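Local structure of putative acid phosphatase WZB (Escherichia coli, 2WMY) at residues Val87-His92 and Ser116-Asp121; His49-Ser54 and Lys67-Thr72. The protein probably removes phosphate from phosphotyrosine side chains of proteins, as a low molecular weight protein tyrosine phosphatase. The protein carries 1 engineered substitution. All coordinates share one frame; numbering follows the deposited sequence. Where two conformers were deposited one is given.

Contact 1 borders the predicted active site, and contact 2 stands further back from it. In contact 1 the side chain of Met88 comes within about 4 Å of that of Cys15, the probable nucleophile, and that of Glu89 within about 3 Å of that of Arg21. The side chain of Asp121, the predicted proton donor, is about 4 Å from a bound sulfate, which probably comes from the crystallisation liquor but may mark the phosphate pocket. In contact 2 the side chain of His69 is about 8 Å from that of Cys15. The two centres lie 20 Å apart and the nearest atoms about 9 Å, so the contacts do not touch; along the chain, contact 2 closes before contact 1 opens.

Contact 1: residues Val87-His92 and Ser116-Asp121; sequences VMEYSH and SKEIPD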
ATOM      1  N   VAL A  87       0.507   6.022   2.004  1.00 23.29           N
ATOM      2  CA  VAL A  87       0.993   5.285   3.167  1.00 14.72           C
ATOM      3  C   VAL A  87      -0.155   4.834   4.059  1.00 19.16           C
ATOM      4  O   VAL A  87      -1.223   5.437   4.062  1.00 17.80           O
ATOM      5  CB  VAL A  87       2.017   6.078   3.997  1.00 14.55           C
ATOM      6  CG1 VAL A  87       3.131   6.611   3.113  1.00 21.15           C
ATOM      7  CG2 VAL A  87       1.338   7.209   4.752  1.00 24.20           C
ATOM      8  N   MET A  88       0.080   3.763   4.812  1.00 15.68           N
ATOM      9  CA  MET A  88      -0.988   3.101   5.542  1.00 19.36           C
ATOM     10  C   MET A  88      -1.312   3.819   6.846  1.00 21.41           C
ATOM     11  O   MET A  88      -2.476   3.963   7.209  1.00 20.95           O
ATOM     12  CB  MET A  88      -0.617   1.636   5.796  1.00 18.43           C
ATOM     13  CG  MET A  88      -0.430   0.817   4.521  1.00 14.37           C
ATOM     14  SD  MET A  88      -1.960   0.766   3.562  1.00 16.41           S
ATOM     15  CE  MET A  88      -1.351   0.271   1.946  1.00 12.76           C
ATOM     16  N   GLU A  89      -0.278   4.294   7.531  1.00 19.18           N
ATOM     17  CA  GLU A  89      -0.447   4.818   8.879  1.00 20.54           C
ATOM     18  C   GLU A  89       0.015   6.259   9.055  1.00 19.28           C
ATOM     19  O   GLU A  89       0.931   6.721   8.373  1.00 20.91           O
ATOM     20  CB  GLU A  89       0.296   3.928   9.877  1.00 18.31           C
ATOM     21  CG  GLU A  89      -0.125   2.474   9.846  1.00 21.77           C
ATOM     22  CD  GLU A  89       0.600   1.652  10.885  1.00 24.02           C
ATOM     23  OE1 GLU A  89       0.821   2.188  11.986  1.00 34.93           O
ATOM     24  OE2 GLU A  89       0.942   0.476  10.605  1.00 27.81           O
ATOM     25  N   TYR A  90      -0.625   6.959   9.987  1.00 16.88           N
ATOM     26  CA  TYR A  90      -0.180   8.282  10.384  1.00 22.70           C
ATOM     27  C   TYR A  90       1.306   8.249  10.712  1.00 30.55           C
ATOM     28  O   TYR A  90       2.070   9.087  10.238  1.00 32.23           O
ATOM     29  CB  TYR A  90      -0.988   8.788  11.579  1.00 35.22           C
ATOM     30  CG  TYR A  90      -2.379   9.255  11.215  1.00 48.99           C
ATOM     31  CD1 TYR A  90      -2.578  10.452  10.537  1.00 53.28           C
ATOM     32  CD2 TYR A  90      -3.496   8.499  11.548  1.00 59.54           C
ATOM     33  CE1 TYR A  90      -3.853  10.880  10.198  1.00 54.68           C
ATOM     34  CE2 TYR A  90      -4.774   8.919  11.215  1.00 59.15           C
ATOM     35  CZ  TYR A  90      -4.946  10.108  10.542  1.00 57.23           C
ATOM     36  OH  TYR A  90      -6.216  10.519  10.214  1.00 60.95           O
ATOM     37  N   SER A  91       1.723   7.265  11.503  1.00 27.43           N
ATOM     38  CA  SER A  91       3.131   7.144  11.873  1.00 31.52           C
ATOM     39  C   SER A  91       4.050   7.079  10.647  1.00 29.49           C
ATOM     40  O   SER A  91       5.200   7.505  10.702  1.00 39.55           O
ATOM     41  CB  SER A  91       3.350   5.925  12.771  1.00 27.47           C
ATOM     42  OG  SER A  91       2.886   4.747  12.133  1.00 32.05           O
ATOM     43  N   HIS A  92       3.536   6.550   9.544  1.00 23.12           N
ATOM     44  CA  HIS A  92       4.289   6.483   8.295  1.00 23.24           C
ATOM     45  C   HIS A  92       4.572   7.859   7.704  1.00 28.74           C
ATOM     46  O   HIS A  92       5.599   8.059   7.054  1.00 21.23           O
ATOM     47  CB  HIS A  92       3.557   5.634   7.258  1.00 22.37           C
ATOM     48  CG  HIS A  92       3.598   4.166   7.532  1.00 23.99           C
ATOM     49  ND1 HIS A  92       2.553   3.321   7.222  1.00 22.79           N
ATOM     50  CD2 HIS A  92       4.561   3.389   8.084  1.00 26.85           C
ATOM     51  CE1 HIS A  92       2.870   2.087   7.568  1.00 22.84           C
ATOM     52  NE2 HIS A  92       4.082   2.100   8.095  1.00 26.49           N
ATOM     53  N   SER A 116     -12.607   6.828   8.852  1.00 45.87           N
ATOM     54  CA  SER A 116     -11.365   6.606   9.575  1.00 46.96           C
ATOM     55  C   SER A 116     -10.286   6.302   8.541  1.00 41.85           C
ATOM     56  O   SER A 116     -10.484   5.464   7.666  1.00 44.68           O
ATOM     57  CB  SER A 116     -11.510   5.461  10.570  1.00 47.72           C
ATOM     58  OG  SER A 116     -10.323   5.305  11.325  1.00 48.29           O
ATOM     59  N   LYS A 117      -9.151   6.985   8.633  1.00 39.36           N
ATOM     60  CA  LYS A 117      -8.192   7.001   7.529  1.00 37.97           C
ATOM     61  C   LYS A 117      -7.052   5.996   7.645  1.00 35.63           C
ATOM     62  O   LYS A 117      -6.408   5.670   6.658  1.00 29.20           O
ATOM     63  CB  LYS A 117      -7.615   8.408   7.342  1.00 37.70           C
ATOM     64  CG  LYS A 117      -8.663   9.491   7.221  1.00 35.42           C
ATOM     65  CD  LYS A 117      -8.087  10.776   6.662  1.00 39.29           C
ATOM     66  CE  LYS A 117      -9.096  11.910   6.790  1.00 48.40           C
ATOM     67  NZ  LYS A 117     -10.505  11.421   6.636  1.00 54.49           N
ATOM     68  N   GLU A 118      -6.787   5.509   8.845  1.00 33.05           N
ATOM     69  CA  GLU A 118      -5.634   4.646   9.032  1.00 29.81           C
ATOM     70  C   GLU A 118      -5.948   3.182   8.719  1.00 26.81           C
ATOM     71  O   GLU A 118      -6.977   2.649   9.142  1.00 23.75           O
ATOM     72  CB  GLU A 118      -5.082   4.800  10.451  1.00 33.64           C
ATOM     73  CG  GLU A 118      -3.857   3.967  10.730  1.00 40.61           C
ATOM     74  CD  GLU A 118      -2.975   4.581  11.792  1.00 43.06           C
ATOM     75  OE1 GLU A 118      -2.772   3.934  12.838  1.00 45.18           O
ATOM     76  OE2 GLU A 118      -2.489   5.711  11.577  1.00 41.65           O
ATOM     77  N   ILE A 119      -5.067   2.541   7.956  1.00 17.08           N
ATOM     78  CA  ILE A 119      -5.172   1.102   7.730  1.00 20.14           C
ATOM     79  C   ILE A 119      -4.316   0.381   8.774  1.00 24.57           C
ATOM     80  O   ILE A 119      -3.091   0.431   8.705  1.00 22.25           O
ATOM     81  CB  ILE A 119      -4.680   0.716   6.321  1.00 19.73           C
ATOM     82  CG1 ILE A 119      -5.227   1.690   5.268  1.00 21.73           C
ATOM     83  CG2 ILE A 119      -5.041  -0.732   6.002  1.00 20.63           C
ATOM     84  CD1 ILE A 119      -6.710   1.548   4.990  1.00 24.19           C
ATOM     85  N   PRO A 120      -4.959  -0.296   9.743  1.00 22.63           N
ATOM     86  CA  PRO A 120      -4.231  -0.919  10.852  1.00 25.11           C
ATOM     87  C   PRO A 120      -3.326  -2.034  10.352  1.00 20.08           C
ATOM     88  O   PRO A 120      -3.529  -2.533   9.247  1.00 21.07           O
ATOM     89  CB  PRO A 120      -5.349  -1.505  11.735  1.00 27.16           C
ATOM     90  CG  PRO A 120      -6.607  -0.845  11.267  1.00 31.21           C
ATOM     91  CD  PRO A 120      -6.402  -0.565   9.816  1.00 23.43           C
ATOM     92  N   ASP A 121      -2.344  -2.406  11.167  1.00 14.17           N
ATOM     93  CA  ASP A 121      -1.363  -3.439  10.837  1.00 18.10           C
ATOM     94  C   ASP A 121      -1.923  -4.818  11.194  1.00 18.06           C
ATOM     95  O   ASP A 121      -2.213  -5.071  12.358  1.00 21.06           O
ATOM     96  CB  ASP A 121      -0.095  -3.176  11.650  1.00 22.89           C
ATOM     97  CG  ASP A 121       1.038  -4.139  11.325  1.00 21.15           C
ATOM     98  OD1 ASP A 121       0.818  -5.114  10.583  1.00 20.55           O
ATOM     99  OD2 ASP A 121       2.154  -3.914  11.834  1.00 20.43           O
TER
HETATM  100  O   HOH W   1      -4.480   5.148   5.314  1.00 28.65           O
HETATM  101  O   HOH W   2       3.182  -0.952  11.255  1.00 29.26           O
HETATM  102  O   HOH W   3       0.363   5.167  12.812  1.00 50.85           O
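The side chain of Glu118 leaves the main chain with CG trans to the backbone nitrogen (chi1 -178°), which carries its carboxylate to the amide of Tyr90, while Tyr90 places CG beside its own nitrogen (chi1 -76°) and so sets its ring edge against the same carboxylate oxygen. The main-chain donor Tyr90 N reaches Glu118 OE2 at 2.7 Å in a nearly straight hydrogen bond, arriving from above the carboxylate plane. The same oxygen, Glu118 OE2, sits 3.0 Å from Tyr90 CD2, close to the plane of the ring. A water donates to both Glu118 OE2 and Glu89 OE1 and accepts from Ser91 N. Glu89 OE1 and Glu118 OE1 lie 4.1 Å apart, a proximity of like charges probably eased by this shared water and by the salt bridge from Arg21 to Glu89 OE2. With an alanine in place of Glu118, the amide of Tyr90 would probably lose this acceptor and the bridging water one of its holds, opening a gap at the ring edge.

Beside this polar cluster, Ile119 N donates to Met88 O at 3.0 Å, tying the loops main chain to main chain. Next to this bond Met88 SD packs on Ile119 CG1 at 3.8 Å. Another water spans from Glu89 OE2 to Asp121 OD2, while Asp121 OD1 accepts from the amide of Tyr123. Arg21 also bonds to Ile119 O, so the predicted catalytic arginine is held by both loops. The contact thus joins the turn after strand 84-87 to the loop before helix 127-147: Met88 rests on Val13 and Cys15 of strand 10-15, Ile119 on Val133, both on Leu137 of that helix, and Tyr90 and Lys117 meet Leu109 of strand 107-109.

Contact 2: residues His49-Ser54 and Lys67-Thr72; sequences HTADES and KGHRGT. Engineered in segment 49-54: Thr50 (natural residue Ala). With NI (nickel (II) ion), chain J.
His49 and Gly71 meet through their main chains: Gly71 N donates to His49 O at 2.8 Å, with an N-H...O angle of 148°, in the one hydrogen bond that joins the two segments. A CB on Gly71 would lie 3.3 Å from His49 O, which is tight, and the close approach thus suits a residue without a side chain. The imidazole of His69 fills the next place along. With CG trans to the backbone nitrogen (chi1 174°), its ring reaches segment 49-54, where His69 CD2 lies 3.8 Å from Ala51 N, which sits at the ring edge, and 4.2 Å from Ala51 CB.

In the second shell, His69 NE2 is hydrogen-bonded to Asn18 O in the loop between Cys15 and Arg21, which positions the ring, and the ring also packs on Pro23 and Arg27 of helix 21-32. Arg70 forms a salt bridge with Asp48, just ahead of His49. Further along, 49-54 leads into helix 53-61, where Asp52 is the N-cap, its OD2 accepting from Ser54 N at 2.6 Å. Thr50, an engineered residue, directs CB away from 67-72.

His49 NE2 binds a nickel ion at 2.3 Å, with a water as a further ligand 2.4 Å from the metal. Phosphatases of this family work through a cysteine and need no metal, so the nickel is probably incidental to catalysis. The two histidines use NE2 in contrary ways: in His49 it lends a lone pair to nickel, whereas in His69 it must carry a proton to bond to a carbonyl of the catalytic loop.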
ATOM      1  N   HIS A  49      11.361 -11.025   0.588  1.00 24.18           N
ATOM      2  CA  HIS A  49      10.341 -11.934   1.101  1.00 20.58           C
ATOM      3  C   HIS A  49       9.067 -11.872   0.289  1.00 22.43           C
ATOM      4  O   HIS A  49       8.638 -10.797  -0.138  1.00 25.00           O
ATOM      5  CB  HIS A  49      10.009 -11.610   2.552  1.00 20.09           C
ATOM      6  CG  HIS A  49      11.068 -12.030   3.517  1.00 18.92           C
ATOM      7  ND1 HIS A  49      10.782 -12.662   4.706  1.00 21.56           N
ATOM      8  CD2 HIS A  49      12.413 -11.910   3.467  1.00 20.53           C
ATOM      9  CE1 HIS A  49      11.907 -12.913   5.350  1.00 14.08           C
ATOM     10  NE2 HIS A  49      12.909 -12.460   4.623  1.00 21.59           N
ATOM     11  N   THR A  50       8.458 -13.036   0.092  1.00 19.12           N
ATOM     12  CA  THR A  50       7.181 -13.130  -0.588  0.94 14.00           C
ATOM     13  C   THR A  50       6.095 -12.484   0.284  1.00 24.20           C
ATOM     14  O   THR A  50       6.344 -12.132   1.438  1.00 18.86           O
ATOM     15  CB  THR A  50       6.834 -14.605  -0.866  0.94 24.69           C
ATOM     16  OG1 THR A  50       5.842 -14.689  -1.897  0.94 31.77           O
ATOM     17  CG2 THR A  50       6.338 -15.287   0.404  0.94 14.81           C
ATOM     18  N   ALA A  51       4.897 -12.323  -0.265  1.00 22.46           N
ATOM     19  CA  ALA A  51       3.790 -11.778   0.503  1.00 23.18           C
ATOM     20  C   ALA A  51       3.477 -12.699   1.677  1.00 22.02           C
ATOM     21  O   ALA A  51       3.687 -13.905   1.596  1.00 20.02           O
ATOM     22  CB  ALA A  51       2.560 -11.610  -0.382  1.00 20.47           C
ATOM     23  N   ASP A  52       2.976 -12.132   2.767  1.00 18.85           N
ATOM     24  CA  ASP A  52       2.616 -12.942   3.923  1.00 18.32           C
ATOM     25  C   ASP A  52       1.562 -13.976   3.560  1.00 19.20           C
ATOM     26  O   ASP A  52       0.660 -13.703   2.774  1.00 20.28           O
ATOM     27  CB  ASP A  52       2.115 -12.065   5.067  1.00 19.01           C
ATOM     28  CG  ASP A  52       1.707 -12.876   6.278  1.00 27.35           C
ATOM     29  OD1 ASP A  52       2.540 -13.051   7.190  1.00 32.03           O
ATOM     30  OD2 ASP A  52       0.559 -13.361   6.305  1.00 34.16           O
ATOM     31  N   GLU A  53       1.683 -15.166   4.144  1.00 26.49           N
ATOM     32  CA  GLU A  53       0.742 -16.259   3.894  1.00 24.45           C
ATOM     33  C   GLU A  53      -0.717 -15.858   4.152  1.00 27.70           C
ATOM     34  O   GLU A  53      -1.606 -16.180   3.361  1.00 26.78           O
ATOM     35  CB  GLU A  53       1.114 -17.476   4.740  1.00 28.93           C
ATOM     36  CG  GLU A  53       0.378 -18.745   4.380  1.00 49.05           C
ATOM     37  CD  GLU A  53       1.127 -19.983   4.836  1.00 64.72           C
ATOM     38  OE1 GLU A  53       2.355 -20.047   4.601  1.00 67.67           O
ATOM     39  OE2 GLU A  53       0.493 -20.888   5.428  1.00 66.63           O
ATOM     40  N   SER A  54      -0.962 -15.159   5.259  1.00 21.73           N
ATOM     41  CA  SER A  54      -2.316 -14.707   5.582  1.00 24.26           C
ATOM     42  C   SER A  54      -2.795 -13.632   4.599  1.00 26.43           C
ATOM     43  O   SER A  54      -3.991 -13.538   4.294  1.00 18.27           O
ATOM     44  CB  SER A  54      -2.388 -14.193   7.023  1.00 20.09           C
ATOM     45  OG  SER A  54      -2.205 -15.260   7.939  1.00 25.90           O
ATOM     46  N   LYS A  67       0.637 -12.868  -6.555  1.00 36.37           N
ATOM     47  CA  LYS A  67       1.777 -13.656  -6.996  1.00 44.24           C
ATOM     48  C   LYS A  67       2.846 -12.814  -7.681  1.00 43.07           C
ATOM     49  O   LYS A  67       2.545 -11.854  -8.385  1.00 48.30           O
ATOM     50  CB  LYS A  67       1.325 -14.831  -7.867  1.00 50.54           C
ATOM     51  CG  LYS A  67       0.604 -15.914  -7.074  1.00 51.71           C
ATOM     52  CD  LYS A  67       0.029 -16.997  -7.974  1.00 53.16           C
ATOM     53  CE  LYS A  67      -0.445 -18.181  -7.156  1.00 53.28           C
ATOM     54  NZ  LYS A  67      -0.485 -19.431  -7.963  1.00 59.83           N
ATOM     55  N   GLY A  68       4.102 -13.175  -7.446  1.00 36.17           N
ATOM     56  CA  GLY A  68       5.219 -12.458  -8.026  1.00 30.19           C
ATOM     57  C   GLY A  68       5.740 -11.349  -7.137  1.00 33.32           C
ATOM     58  O   GLY A  68       6.715 -10.684  -7.479  1.00 37.56           O
ATOM     59  N   HIS A  69       5.099 -11.149  -5.989  1.00 21.77           N
ATOM     60  CA  HIS A  69       5.476 -10.041  -5.125  1.00 27.28           C
ATOM     61  C   HIS A  69       6.826 -10.262  -4.463  1.00 28.78           C
ATOM     62  O   HIS A  69       7.203 -11.389  -4.167  1.00 27.12           O
ATOM     63  CB  HIS A  69       4.430  -9.791  -4.044  1.00 24.60           C
ATOM     64  CG  HIS A  69       4.856  -8.763  -3.049  1.00 21.16           C
ATOM     65  ND1 HIS A  69       4.811  -7.413  -3.316  1.00 14.14           N
ATOM     66  CD2 HIS A  69       5.372  -8.886  -1.802  1.00 17.33           C
ATOM     67  CE1 HIS A  69       5.265  -6.746  -2.271  1.00 19.29           C
ATOM     68  NE2 HIS A  69       5.610  -7.617  -1.338  1.00 25.04           N
ATOM     69  N   ARG A  70       7.531  -9.168  -4.206  1.00 25.10           N
ATOM     70  CA  ARG A  70       8.847  -9.223  -3.588  1.00 23.79           C
ATOM     71  C   ARG A  70       8.996  -8.060  -2.611  1.00 22.84           C
ATOM     72  O   ARG A  70       8.873  -6.902  -3.003  1.00 27.38           O
ATOM     73  CB  ARG A  70       9.913  -9.138  -4.682  1.00 30.68           C
ATOM     74  CG  ARG A  70      11.311  -8.849  -4.193  1.00 31.05           C
ATOM     75  CD  ARG A  70      12.260  -8.666  -5.366  1.00 27.43           C
ATOM     76  NE  ARG A  70      12.211  -9.803  -6.276  1.00 28.73           N
ATOM     77  CZ  ARG A  70      12.937 -10.908  -6.134  1.00 32.99           C
ATOM     78  NH1 ARG A  70      12.822 -11.901  -7.013  1.00 32.28           N
ATOM     79  NH2 ARG A  70      13.779 -11.023  -5.113  1.00 31.24           N
ATOM     80  N   GLY A  71       9.254  -8.359  -1.342  1.00 16.12           N
ATOM     81  CA  GLY A  71       9.406  -7.311  -0.345  1.00 14.69           C
ATOM     82  C   GLY A  71      10.484  -6.315  -0.751  1.00 20.74           C
ATOM     83  O   GLY A  71      11.588  -6.712  -1.109  1.00 18.43           O
ATOM     84  N   THR A  72      10.160  -5.027  -0.690  1.00 19.39           N
ATOM     85  CA  THR A  72      11.050  -3.970  -1.168  1.00 23.51           C
ATOM     86  C   THR A  72      11.172  -2.843  -0.154  1.00 22.30           C
ATOM     87  O   THR A  72      10.177  -2.400   0.422  1.00 26.10           O
ATOM     88  CB  THR A  72      10.537  -3.373  -2.488  1.00 21.62           C
ATOM     89  OG1 THR A  72      10.437  -4.403  -3.479  1.00 16.27           O
ATOM     90  CG2 THR A  72      11.458  -2.258  -2.991  1.00 20.35           C
TER
HETATM   91 NI    NI J1149      15.136 -12.866   4.689  1.00 28.58          NI
HETATM   92  O   HOH W   4      15.559 -10.664   3.864  1.00 15.55           O